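Local coordinates for ruler protein (Pseudomonas aeruginosa, PDB 5CUK), which probably senses and controls the length of the type III secretion needle as a molecular ruler, its C-terminal substrate-specificity-switch domain being the part modelled here, at residues A[23-28]-A[86-91]; A[40-43]-A[47-50]; A[71-76]-A[95-100]; A[83-86]-A[92-95]. One frame throughout, in Å; residues are numbered along the deposited sequence.

Overall arrangement
All four contacts belong to one compact alpha-beta domain of the flagellar hook-length control family, whose four-stranded mixed sheet carries helices 11-29 and 77-87. Contact 1 opens first, on helix 11-29, but closes only at 86-91; contact 2, the hairpin of strands 35-42 and 46-54, lies between its two halves, their centres about 18 Å apart across the chain's centre. Contact 4, about 9 Å from contact 1, joins helix 77-87 to strand 93-99. Contact 3 sets helix 67-75 against the same strand and shares Leu95 with contact 4. Contacts 1, 3 and 4 join helices to each other and to edge strand 93-99, while contact 2 holds the other edge strand in its hairpin.

Contact 1: A[23-28]-A[86-91]; sequences GRIQVA and RLHPEQ
Two helices of the domain meet here near the surface: Ile25, on helix 11-29, packs against Leu87 and His88, where helix 77-87 ends and the chain turns toward strand 93-99. Ile25 reaches both residues with separate branches. Its CG1 arm runs out to CD1, which lies 4.0 Å from Leu87 CD2, while the other branch, CG2, comes to 3.9 Å from His88 ND1. The CD1 methyl also brushes the base of the histidine side chain, 4.2 Å from His88 CB. Both encounters are oblique, with the isoleucine slanting across its neighbours.

His88 is the first residue to leave the helical backbone and opens a type I beta turn that runs to Gln91. Its ring is swung out with CG anti to the backbone N (chi1 -176°), which brings ND1 toward Ile25. On one face of the imidazole, Glu90 OE1 stands 3.4 Å above the plane, displaced toward the rim. Leu59 of strand 59-65 touches both Ile25 and His88, and Leu87 continues onto Leu18 and Gln22 of helix 11-29. No hydrogen bond links the two segments, so their direct grip is made by van der Waals contact, while the nearby Glu90 carboxylate would probably favour a protonated imidazole.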
loop_
_atom_site.group_PDB
_atom_site.type_symbol
_atom_site.label_atom_id
_atom_site.label_comp_id
_atom_site.label_asym_id
_atom_site.label_seq_id
_atom_site.Cartn_x
_atom_site.Cartn_y
_atom_site.Cartn_z
ATOM N N GLY A 23 -6.784 -2.345 6.101
ATOM C CA GLY A 23 -7.877 -3.255 5.776
ATOM C C GLY A 23 -7.392 -4.526 5.053
ATOM O O GLY A 23 -7.804 -5.621 5.396
ATOM N N ARG A 24 -6.525 -4.381 4.053
ATOM C CA ARG A 24 -6.116 -5.528 3.241
ATOM C C ARG A 24 -5.256 -6.486 4.052
ATOM O O ARG A 24 -5.255 -7.708 3.825
ATOM C CB ARG A 24 -5.361 -5.088 2.000
ATOM C CG ARG A 24 -6.113 -4.077 1.097
ATOM C CD ARG A 24 -7.395 -4.690 0.558
ATOM N NE ARG A 24 -8.567 -4.231 1.298
ATOM C CZ ARG A 24 -9.715 -4.913 1.408
ATOM N NH1 ARG A 24 -9.886 -6.104 0.806
ATOM N NH2 ARG A 24 -10.714 -4.375 2.108
ATOM N N ILE A 25 -4.522 -5.927 5.001
ATOM C CA ILE A 25 -3.667 -6.731 5.826
ATOM C C ILE A 25 -4.566 -7.642 6.628
ATOM O O ILE A 25 -4.334 -8.837 6.699
ATOM C CB ILE A 25 -2.766 -5.888 6.729
ATOM C CG1 ILE A 25 -1.669 -5.218 5.907
ATOM C CG2 ILE A 25 -2.069 -6.747 7.720
ATOM C CD1 ILE A 25 -0.805 -4.220 6.707
ATOM N N GLN A 26 -5.619 -7.076 7.196
ATOM C CA GLN A 26 -6.554 -7.869 7.965
ATOM C C GLN A 26 -7.268 -8.880 7.092
ATOM O O GLN A 26 -7.417 -10.006 7.528
ATOM C CB GLN A 26 -7.589 -7.003 8.673
ATOM C CG GLN A 26 -7.039 -6.079 9.738
ATOM C CD GLN A 26 -8.158 -5.407 10.522
ATOM O OE1 GLN A 26 -9.097 -6.078 10.996
ATOM N NE2 GLN A 26 -8.079 -4.079 10.652
ATOM N N VAL A 27 -7.726 -8.523 5.885
ATOM C CA VAL A 27 -8.408 -9.569 5.086
ATOM C C VAL A 27 -7.468 -10.746 4.827
ATOM O O VAL A 27 -7.860 -11.904 4.915
ATOM C CB VAL A 27 -8.911 -9.070 3.750
ATOM C CG1 VAL A 27 -9.510 -10.213 2.944
ATOM C CG2 VAL A 27 -9.912 -7.933 3.943
ATOM N N ALA A 28 -6.217 -10.433 4.530
ATOM C CA ALA A 28 -5.267 -11.429 4.060
ATOM C C ALA A 28 -4.806 -12.384 5.168
ATOM O O ALA A 28 -4.393 -13.525 4.904
ATOM C CB ALA A 28 -4.073 -10.747 3.428
ATOM N N ARG A 86 5.535 0.715 10.172
ATOM C CA ARG A 86 5.138 0.985 11.562
ATOM C C ARG A 86 3.725 0.505 11.812
ATOM O O ARG A 86 3.342 0.198 12.938
ATOM C CB ARG A 86 5.248 2.472 11.883
ATOM C CG ARG A 86 6.622 3.085 11.591
ATOM C CD ARG A 86 6.712 4.496 12.169
ATOM N NE ARG A 86 7.818 5.286 11.635
ATOM C CZ ARG A 86 7.755 6.614 11.489
ATOM N NH1 ARG A 86 6.643 7.278 11.824
ATOM N NH2 ARG A 86 8.801 7.282 11.030
ATOM N N LEU A 87 2.976 0.424 10.725
ATOM C CA LEU A 87 1.625 -0.118 10.682
ATOM C C LEU A 87 1.582 -1.648 10.938
ATOM O O LEU A 87 0.593 -2.196 11.457
ATOM C CB LEU A 87 1.051 0.247 9.302
ATOM C CG LEU A 87 -0.404 0.328 8.864
ATOM C CD1 LEU A 87 -0.416 0.668 7.404
ATOM C CD2 LEU A 87 -1.094 -1.010 9.085
ATOM N N HIS A 88 2.667 -2.328 10.563
ATOM C CA HIS A 88 2.744 -3.798 10.654
ATOM C C HIS A 88 4.108 -4.244 11.187
ATOM O O HIS A 88 4.953 -4.711 10.436
ATOM C CB HIS A 88 2.493 -4.406 9.274
ATOM C CG HIS A 88 2.465 -5.901 9.256
ATOM N ND1 HIS A 88 1.361 -6.624 9.637
ATOM C CD2 HIS A 88 3.388 -6.805 8.848
ATOM C CE1 HIS A 88 1.610 -7.915 9.487
ATOM N NE2 HIS A 88 2.838 -8.050 9.018
ATOM N N PRO A 89 4.351 -4.048 12.483
ATOM C CA PRO A 89 5.696 -4.303 13.022
ATOM C C PRO A 89 6.050 -5.790 13.084
ATOM O O PRO A 89 7.203 -6.122 13.306
ATOM C CB PRO A 89 5.625 -3.715 14.435
ATOM C CG PRO A 89 4.484 -2.746 14.378
ATOM C CD PRO A 89 3.485 -3.401 13.478
ATOM N N GLU A 90 5.086 -6.663 12.841
ATOM C CA GLU A 90 5.303 -8.110 13.016
ATOM C C GLU A 90 6.296 -8.719 12.031
ATOM O O GLU A 90 6.932 -9.719 12.340
ATOM C CB GLU A 90 3.980 -8.859 12.893
ATOM C CG GLU A 90 2.954 -8.503 13.959
ATOM C CD GLU A 90 2.104 -7.308 13.583
ATOM O OE1 GLU A 90 2.566 -6.464 12.784
ATOM O OE2 GLU A 90 0.967 -7.219 14.095
ATOM N N GLN A 91 6.390 -8.143 10.835
ATOM C CA GLN A 91 7.315 -8.622 9.807
ATOM C C GLN A 91 7.888 -7.475 8.992
ATOM O O GLN A 91 7.279 -6.406 8.919
ATOM C CB GLN A 91 6.644 -9.579 8.828
ATOM C CG GLN A 91 5.497 -10.405 9.334
ATOM C CD GLN A 91 4.906 -11.208 8.202
ATOM O OE1 GLN A 91 5.479 -12.214 7.766
ATOM N NE2 GLN A 91 3.785 -10.734 7.667
#

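Contact 2: A[40-43]-A[47-50]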
loop_
_atom_site.group_PDB
_atom_site.type_symbol
_atom_site.label_atom_id
_atom_site.label_comp_id
_atom_site.label_asym_id
_atom_site.label_seq_id
_atom_site.Cartn_x
_atom_site.Cartn_y
_atom_site.Cartn_z
ATOM N N VAL A 40 -9.012 1.563 -4.404
ATOM C CA VAL A 40 -9.254 2.726 -3.569
ATOM C C VAL A 40 -9.192 4.023 -4.384
ATOM O O VAL A 40 -8.326 4.157 -5.232
ATOM C CB VAL A 40 -8.218 2.801 -2.452
ATOM C CG1 VAL A 40 -8.670 3.769 -1.404
ATOM C CG2 VAL A 40 -7.986 1.402 -1.862
ATOM N N ARG A 41 -10.099 4.966 -4.135
ATOM C CA ARG A 41 -9.929 6.311 -4.692
ATOM C C ARG A 41 -9.142 7.155 -3.698
ATOM O O ARG A 41 -9.501 7.283 -2.519
ATOM C CB ARG A 41 -11.272 6.986 -5.027
ATOM C CG ARG A 41 -12.304 6.921 -3.903
ATOM C CD ARG A 41 -13.291 8.110 -3.914
ATOM N NE ARG A 41 -14.333 7.943 -2.895
ATOM C CZ ARG A 41 -14.795 8.921 -2.116
ATOM N NH1 ARG A 41 -14.317 10.155 -2.239
ATOM N NH2 ARG A 41 -15.735 8.665 -1.211
ATOM N N LEU A 42 -8.021 7.679 -4.159
ATOM C CA LEU A 42 -7.301 8.656 -3.365
ATOM C C LEU A 42 -7.782 10.027 -3.853
ATOM O O LEU A 42 -7.999 10.208 -5.052
ATOM C CB LEU A 42 -5.788 8.452 -3.491
ATOM C CG LEU A 42 -5.352 7.015 -3.145
ATOM C CD1 LEU A 42 -3.878 6.835 -3.399
ATOM C CD2 LEU A 42 -5.688 6.654 -1.701
ATOM N N PRO A 43 -8.016 10.972 -2.924
ATOM C CA PRO A 43 -8.671 12.232 -3.282
ATOM C C PRO A 43 -8.014 12.895 -4.474
ATOM O O PRO A 43 -8.714 13.268 -5.419
ATOM C CB PRO A 43 -8.497 13.086 -2.033
ATOM C CG PRO A 43 -8.365 12.138 -0.940
ATOM C CD PRO A 43 -7.653 10.941 -1.501
ATOM N N ALA A 47 -7.759 6.645 -8.816
ATOM C CA ALA A 47 -7.969 5.234 -8.498
ATOM C C ALA A 47 -6.661 4.460 -8.461
ATOM O O ALA A 47 -5.858 4.481 -9.391
ATOM C CB ALA A 47 -8.921 4.591 -9.478
ATOM N N VAL A 48 -6.499 3.746 -7.364
ATOM C CA VAL A 48 -5.296 3.046 -7.016
ATOM C C VAL A 48 -5.701 1.584 -6.607
ATOM O O VAL A 48 -6.746 1.374 -5.989
ATOM C CB VAL A 48 -4.614 3.840 -5.891
ATOM C CG1 VAL A 48 -4.244 3.002 -4.728
ATOM C CG2 VAL A 48 -3.458 4.621 -6.408
ATOM N N GLU A 49 -4.916 0.582 -6.994
ATOM C CA GLU A 49 -5.139 -0.779 -6.526
ATOM C C GLU A 49 -4.153 -1.118 -5.430
ATOM O O GLU A 49 -2.954 -0.915 -5.605
ATOM C CB GLU A 49 -5.002 -1.782 -7.675
ATOM C CG GLU A 49 -5.484 -3.182 -7.315
ATOM C CD GLU A 49 -7.024 -3.279 -7.217
ATOM O OE1 GLU A 49 -7.736 -2.358 -7.707
ATOM O OE2 GLU A 49 -7.502 -4.273 -6.638
ATOM N N VAL A 50 -4.643 -1.633 -4.301
ATOM C CA VAL A 50 -3.769 -2.107 -3.242
ATOM C C VAL A 50 -3.756 -3.630 -3.216
ATOM O O VAL A 50 -4.782 -4.236 -3.154
ATOM C CB VAL A 50 -4.214 -1.596 -1.875
ATOM C CG1 VAL A 50 -3.286 -2.112 -0.795
ATOM C CG2 VAL A 50 -4.227 -0.091 -1.872
#
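Leu42 and Val48 slant across each other, the end of the leucine leaning over the valine on the neighbouring strand. Leu42 CD1 does the touching: it lies 3.8 Å from Val48 CG2 and 4.0 Å from Val48 CB, so that one methyl rests against the branch point as well as a tip. The leucine gets there with CG beside its own backbone N and anti to the carbonyl carbon (chi1 -54°). Further along, Val40 and Val50 also meet at a slant, but through a single pair of methyls, with Val40 CG2 4.0 Å from Val50 CG2.

These side chains sit on the strands that form the beta hairpin 35-42 and 46-54, at the end close to its connecting turn. Val40 and Val48 make an antiparallel hydrogen-bonded pair: Val40 N donates to Val48 O at 2.8 Å with a nearly straight angle of 173° at the hydrogen, and Val48 N returns a bond to Val40 O, also 2.8 Å long but more bent. The next pair, Arg41 and Ala47, is non-hydrogen-bonded and puts its side chains on the opposite face from the valines. Here Ala47 CA comes to 3.5 Å from Val40 O, a CA-H...O contact that supplements the Val48 bond to the same oxygen. On the valine face, helix 11-29 covers Val40 through Arg16 and Ala20 and reaches Leu42 with Asp13, while Val48 continues sideward onto Ile63 and Ala65 of strand 59-65.

Contact 3: A[71-76]-A[95-100]; sequences ALLQQA and LTFNQQ
Leu73 and Phe97 form the tight half of this contact, where helix 67-75 lies against strand 93-99. Leu73 CB comes within 3.6 Å of Phe97 CE1, and the same side of the ring is met again by the leucine methyl, with Leu73 CD1 4.1 Å from Phe97 CD1. The phenyl group crosses the leucine obliquely, its CZ coming to 4.0 Å from the backbone oxygen Leu73 O. With CG placed anti to the carbonyl carbon (chi1 -57°), the ring leans from its strand toward the helix. Ile63 of strand 59-65 touches both residues, and Leu70 and Arg77 also reach the phenyl group.

The other half is looser and lies on the exposed side. Gln74 begins by pointing past the strand, but its bent chain brings OE1 back to 3.9 Å from Phe97 CD2, with the amide and ring planes 71° apart. The two side chains run past each other in opposite directions, and a glycerol, probably from the crystallisation liquor, is bound near this glutamine. With no hydrogen bond across the segments, hydrocarbon contact around Leu73 carries the join, whereas the amide oxygen, tilted out of the ring plane at van der Waals distance, probably adds little.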
loop_
_atom_site.group_PDB
_atom_site.type_symbol
_atom_site.label_atom_id
_atom_site.label_comp_id
_atom_site.label_asym_id
_atom_site.label_seq_id
_atom_site.Cartn_x
_atom_site.Cartn_y
_atom_site.Cartn_z
ATOM N N ALA A 71 4.469 8.495 -10.084
ATOM C CA ALA A 71 5.624 9.339 -9.879
ATOM C C ALA A 71 5.567 9.959 -8.491
ATOM O O ALA A 71 6.583 10.078 -7.819
ATOM C CB ALA A 71 5.700 10.425 -10.945
ATOM N N LEU A 72 4.376 10.341 -8.056
ATOM C CA LEU A 72 4.226 10.901 -6.739
ATOM C C LEU A 72 4.515 9.848 -5.676
ATOM O O LEU A 72 5.112 10.156 -4.639
ATOM C CB LEU A 72 2.823 11.454 -6.564
ATOM C CG LEU A 72 2.501 12.702 -7.392
ATOM C CD1 LEU A 72 1.063 13.095 -7.166
ATOM C CD2 LEU A 72 3.429 13.817 -6.995
ATOM N N LEU A 73 4.107 8.604 -5.926
ATOM C CA LEU A 73 4.360 7.554 -4.934
ATOM C C LEU A 73 5.860 7.277 -4.803
ATOM O O LEU A 73 6.384 7.192 -3.697
ATOM C CB LEU A 73 3.597 6.268 -5.299
ATOM C CG LEU A 73 2.068 6.437 -5.331
ATOM C CD1 LEU A 73 1.396 5.179 -5.900
ATOM C CD2 LEU A 73 1.551 6.747 -3.943
ATOM N N GLN A 74 6.550 7.176 -5.942
ATOM C CA GLN A 74 7.984 6.895 -5.948
ATOM C C GLN A 74 8.768 8.024 -5.322
ATOM O O GLN A 74 9.738 7.775 -4.609
ATOM C CB GLN A 74 8.489 6.638 -7.365
ATOM C CG GLN A 74 7.455 5.943 -8.233
ATOM C CD GLN A 74 8.044 4.904 -9.164
ATOM O OE1 GLN A 74 8.506 3.857 -8.711
ATOM N NE2 GLN A 74 8.015 5.177 -10.473
ATOM N N GLN A 75 8.340 9.266 -5.570
ATOM C CA GLN A 75 8.995 10.408 -4.929
ATOM C C GLN A 75 8.803 10.341 -3.425
ATOM O O GLN A 75 9.630 10.839 -2.663
ATOM C CB GLN A 75 8.466 11.744 -5.467
ATOM C CG GLN A 75 8.780 11.949 -6.912
ATOM C CD GLN A 75 8.287 13.287 -7.415
ATOM O OE1 GLN A 75 7.992 14.205 -6.633
ATOM N NE2 GLN A 75 8.154 13.397 -8.733
ATOM N N ALA A 76 7.703 9.723 -3.005
ATOM C CA ALA A 76 7.393 9.587 -1.587
ATOM C C ALA A 76 7.632 8.158 -1.051
ATOM O O ALA A 76 7.179 7.828 0.040
ATOM C CB ALA A 76 5.970 9.995 -1.341
ATOM N N LEU A 95 7.731 -3.017 -0.113
ATOM C CA LEU A 95 6.875 -2.092 -0.851
ATOM C C LEU A 95 7.264 -2.023 -2.307
ATOM O O LEU A 95 8.415 -1.802 -2.626
ATOM C CB LEU A 95 6.957 -0.688 -0.246
ATOM C CG LEU A 95 6.186 0.381 -1.014
ATOM C CD1 LEU A 95 4.701 0.091 -0.957
ATOM C CD2 LEU A 95 6.493 1.791 -0.491
ATOM N N THR A 96 6.302 -2.232 -3.190
ATOM C CA THR A 96 6.548 -2.115 -4.613
ATOM C C THR A 96 5.420 -1.330 -5.327
ATOM O O THR A 96 4.297 -1.219 -4.804
ATOM C CB THR A 96 6.682 -3.493 -5.258
ATOM O OG1 THR A 96 5.491 -4.231 -4.997
ATOM C CG2 THR A 96 7.863 -4.263 -4.669
ATOM N N PHE A 97 5.731 -0.806 -6.517
ATOM C CA PHE A 97 4.778 -0.050 -7.334
ATOM C C PHE A 97 4.572 -0.662 -8.720
ATOM O O PHE A 97 5.481 -1.240 -9.305
ATOM C CB PHE A 97 5.235 1.399 -7.457
ATOM C CG PHE A 97 5.399 2.067 -6.147
ATOM C CD1 PHE A 97 4.295 2.371 -5.375
ATOM C CD2 PHE A 97 6.659 2.357 -5.655
ATOM C CE1 PHE A 97 4.437 2.959 -4.127
ATOM C CE2 PHE A 97 6.806 2.947 -4.412
ATOM C CZ PHE A 97 5.692 3.248 -3.649
ATOM N N ASN A 98 3.356 -0.539 -9.228
ATOM C CA ASN A 98 2.935 -1.191 -10.463
ATOM C C ASN A 98 2.124 -0.186 -11.275
ATOM O O ASN A 98 1.575 0.761 -10.703
ATOM C CB ASN A 98 2.091 -2.428 -10.134
ATOM C CG ASN A 98 2.016 -3.443 -11.271
ATOM O OD1 ASN A 98 3.013 -3.726 -11.941
ATOM N ND2 ASN A 98 0.818 -4.011 -11.479
ATOM N N GLN A 99 2.013 -0.387 -12.587
ATOM C CA GLN A 99 1.159 0.473 -13.391
ATOM C C GLN A 99 -0.239 -0.114 -13.547
ATOM O O GLN A 99 -0.412 -1.316 -13.628
ATOM C CB GLN A 99 1.783 0.749 -14.757
ATOM C CG GLN A 99 1.540 2.197 -15.187
ATOM C CD GLN A 99 1.867 2.458 -16.655
ATOM O OE1 GLN A 99 3.010 2.287 -17.091
ATOM N NE2 GLN A 99 0.872 2.916 -17.413
ATOM N N GLN A 100 -1.241 0.762 -13.582
ATOM C CA GLN A 100 -2.635 0.336 -13.462
ATOM C C GLN A 100 -3.014 -0.810 -14.407
ATOM O O GLN A 100 -3.235 -1.951 -13.968
ATOM C CB GLN A 100 -3.558 1.540 -13.691
ATOM C CG GLN A 100 -5.005 1.337 -13.215
ATOM C CD GLN A 100 -5.112 0.934 -11.736
ATOM O OE1 GLN A 100 -4.931 -0.244 -11.372
ATOM N NE2 GLN A 100 -5.412 1.914 -10.878
#

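Contact 4: A[83-86]-A[92-95]; sequences RLQR and PVQL
Gln85 reaches from helix 77-87 to the start of strand 93-99 and takes hold of the backbone at Val93. Starting at CB, its side chain first points past the strand: CG is anti to the backbone N (chi1 -174°), and a bend at the next bond then turns the amide toward Val93. CD passes 4.0 Å from Val93 CB. At the tip, OE1 accepts a hydrogen bond from Val93 N at 2.7 Å, with an angle of 152° at the hydrogen; the donor approaches tilted 22° from the carbonyl plane. The same oxygen sits 3.4 Å from Pro92 CA. NE2, the other arm, lies 3.9 Å from Val93 CG2 and donates to Gln91 O in the preceding turn, so both ends of the amide are held by the chain that enters the strand.

One residue back on the helix, Leu84 supplies the apolar part. Its CD1 meets Leu95 CD1 at 4.0 Å, the two leucines crossing at about a right angle, and its CB lies more distantly beside Val93 CG1. Leu18 and Val21 of helix 11-29 pack on Leu84, while Leu81 touches Val93 and Leu80 touches Leu95, extending this core between helix and sheet. The contact thus closes the short helix-turn-strand connection. Bonded at both its oxygen and its nitrogen, the glutamine amide has its rotation fixed, and it satisfies the Val93 N-H at the point where the strand begins.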
loop_
_atom_site.group_PDB
_atom_site.type_symbol
_atom_site.label_atom_id
_atom_site.label_comp_id
_atom_site.label_asym_id
_atom_site.label_seq_id
_atom_site.Cartn_x
_atom_site.Cartn_y
_atom_site.Cartn_z
ATOM N N ARG A 83 5.974 4.417 7.073
ATOM C CA ARG A 83 4.682 4.415 7.741
ATOM C C ARG A 83 3.969 3.077 7.618
ATOM O O ARG A 83 3.191 2.699 8.474
ATOM C CB ARG A 83 3.779 5.499 7.149
ATOM C CG ARG A 83 4.406 6.893 7.177
ATOM C CD ARG A 83 4.535 7.335 8.632
ATOM N NE ARG A 83 3.241 7.307 9.328
ATOM C CZ ARG A 83 2.509 8.400 9.539
ATOM N NH1 ARG A 83 2.977 9.572 9.118
ATOM N NH2 ARG A 83 1.337 8.329 10.182
ATOM N N LEU A 84 4.160 2.401 6.504
ATOM C CA LEU A 84 3.541 1.104 6.352
ATOM C C LEU A 84 4.240 0.143 7.339
ATOM O O LEU A 84 3.568 -0.591 8.032
ATOM C CB LEU A 84 3.634 0.622 4.915
ATOM C CG LEU A 84 2.793 1.463 3.952
ATOM C CD1 LEU A 84 3.201 1.190 2.530
ATOM C CD2 LEU A 84 1.338 1.142 4.176
ATOM N N GLN A 85 5.568 0.213 7.446
ATOM C CA GLN A 85 6.307 -0.681 8.348
ATOM C C GLN A 85 5.825 -0.525 9.777
ATOM O O GLN A 85 5.668 -1.519 10.495
ATOM C CB GLN A 85 7.813 -0.429 8.291
ATOM C CG GLN A 85 8.628 -1.444 9.124
ATOM C CD GLN A 85 8.394 -2.875 8.673
ATOM O OE1 GLN A 85 9.019 -3.345 7.734
ATOM N NE2 GLN A 85 7.471 -3.552 9.319
ATOM N N ARG A 86 5.535 0.715 10.172
ATOM C CA ARG A 86 5.138 0.985 11.562
ATOM C C ARG A 86 3.725 0.505 11.812
ATOM O O ARG A 86 3.342 0.198 12.938
ATOM C CB ARG A 86 5.248 2.472 11.883
ATOM C CG ARG A 86 6.622 3.085 11.591
ATOM C CD ARG A 86 6.712 4.496 12.169
ATOM N NE ARG A 86 7.818 5.286 11.635
ATOM C CZ ARG A 86 7.755 6.614 11.489
ATOM N NH1 ARG A 86 6.643 7.278 11.824
ATOM N NH2 ARG A 86 8.801 7.282 11.030
ATOM N N PRO A 92 9.052 -7.696 8.364
ATOM C CA PRO A 92 9.559 -6.733 7.389
ATOM C C PRO A 92 8.539 -6.492 6.284
ATOM O O PRO A 92 7.915 -7.439 5.790
ATOM C CB PRO A 92 10.812 -7.419 6.838
ATOM C CG PRO A 92 11.288 -8.250 7.957
ATOM C CD PRO A 92 10.025 -8.775 8.610
ATOM N N VAL A 93 8.355 -5.224 5.916
ATOM C CA VAL A 93 7.452 -4.864 4.833
ATOM C C VAL A 93 8.260 -4.706 3.543
ATOM O O VAL A 93 9.350 -4.169 3.561
ATOM C CB VAL A 93 6.669 -3.552 5.150
ATOM C CG1 VAL A 93 6.315 -2.799 3.865
ATOM C CG2 VAL A 93 5.418 -3.865 5.990
ATOM N N GLN A 94 7.736 -5.191 2.429
ATOM C CA GLN A 94 8.364 -4.965 1.148
ATOM C C GLN A 94 7.363 -4.239 0.268
ATOM O O GLN A 94 6.283 -4.760 -0.025
ATOM C CB GLN A 94 8.822 -6.270 0.525
ATOM C CG GLN A 94 9.662 -7.112 1.507
ATOM C CD GLN A 94 10.373 -8.307 0.855
ATOM O OE1 GLN A 94 10.338 -8.478 -0.372
ATOM N NE2 GLN A 94 11.042 -9.118 1.678
ATOM N N LEU A 95 7.731 -3.017 -0.113
ATOM C CA LEU A 95 6.875 -2.092 -0.851
ATOM C C LEU A 95 7.264 -2.023 -2.307
ATOM O O LEU A 95 8.415 -1.802 -2.626
ATOM C CB LEU A 95 6.957 -0.688 -0.246
ATOM C CG LEU A 95 6.186 0.381 -1.014
ATOM C CD1 LEU A 95 4.701 0.091 -0.957
ATOM C CD2 LEU A 95 6.493 1.791 -0.491
#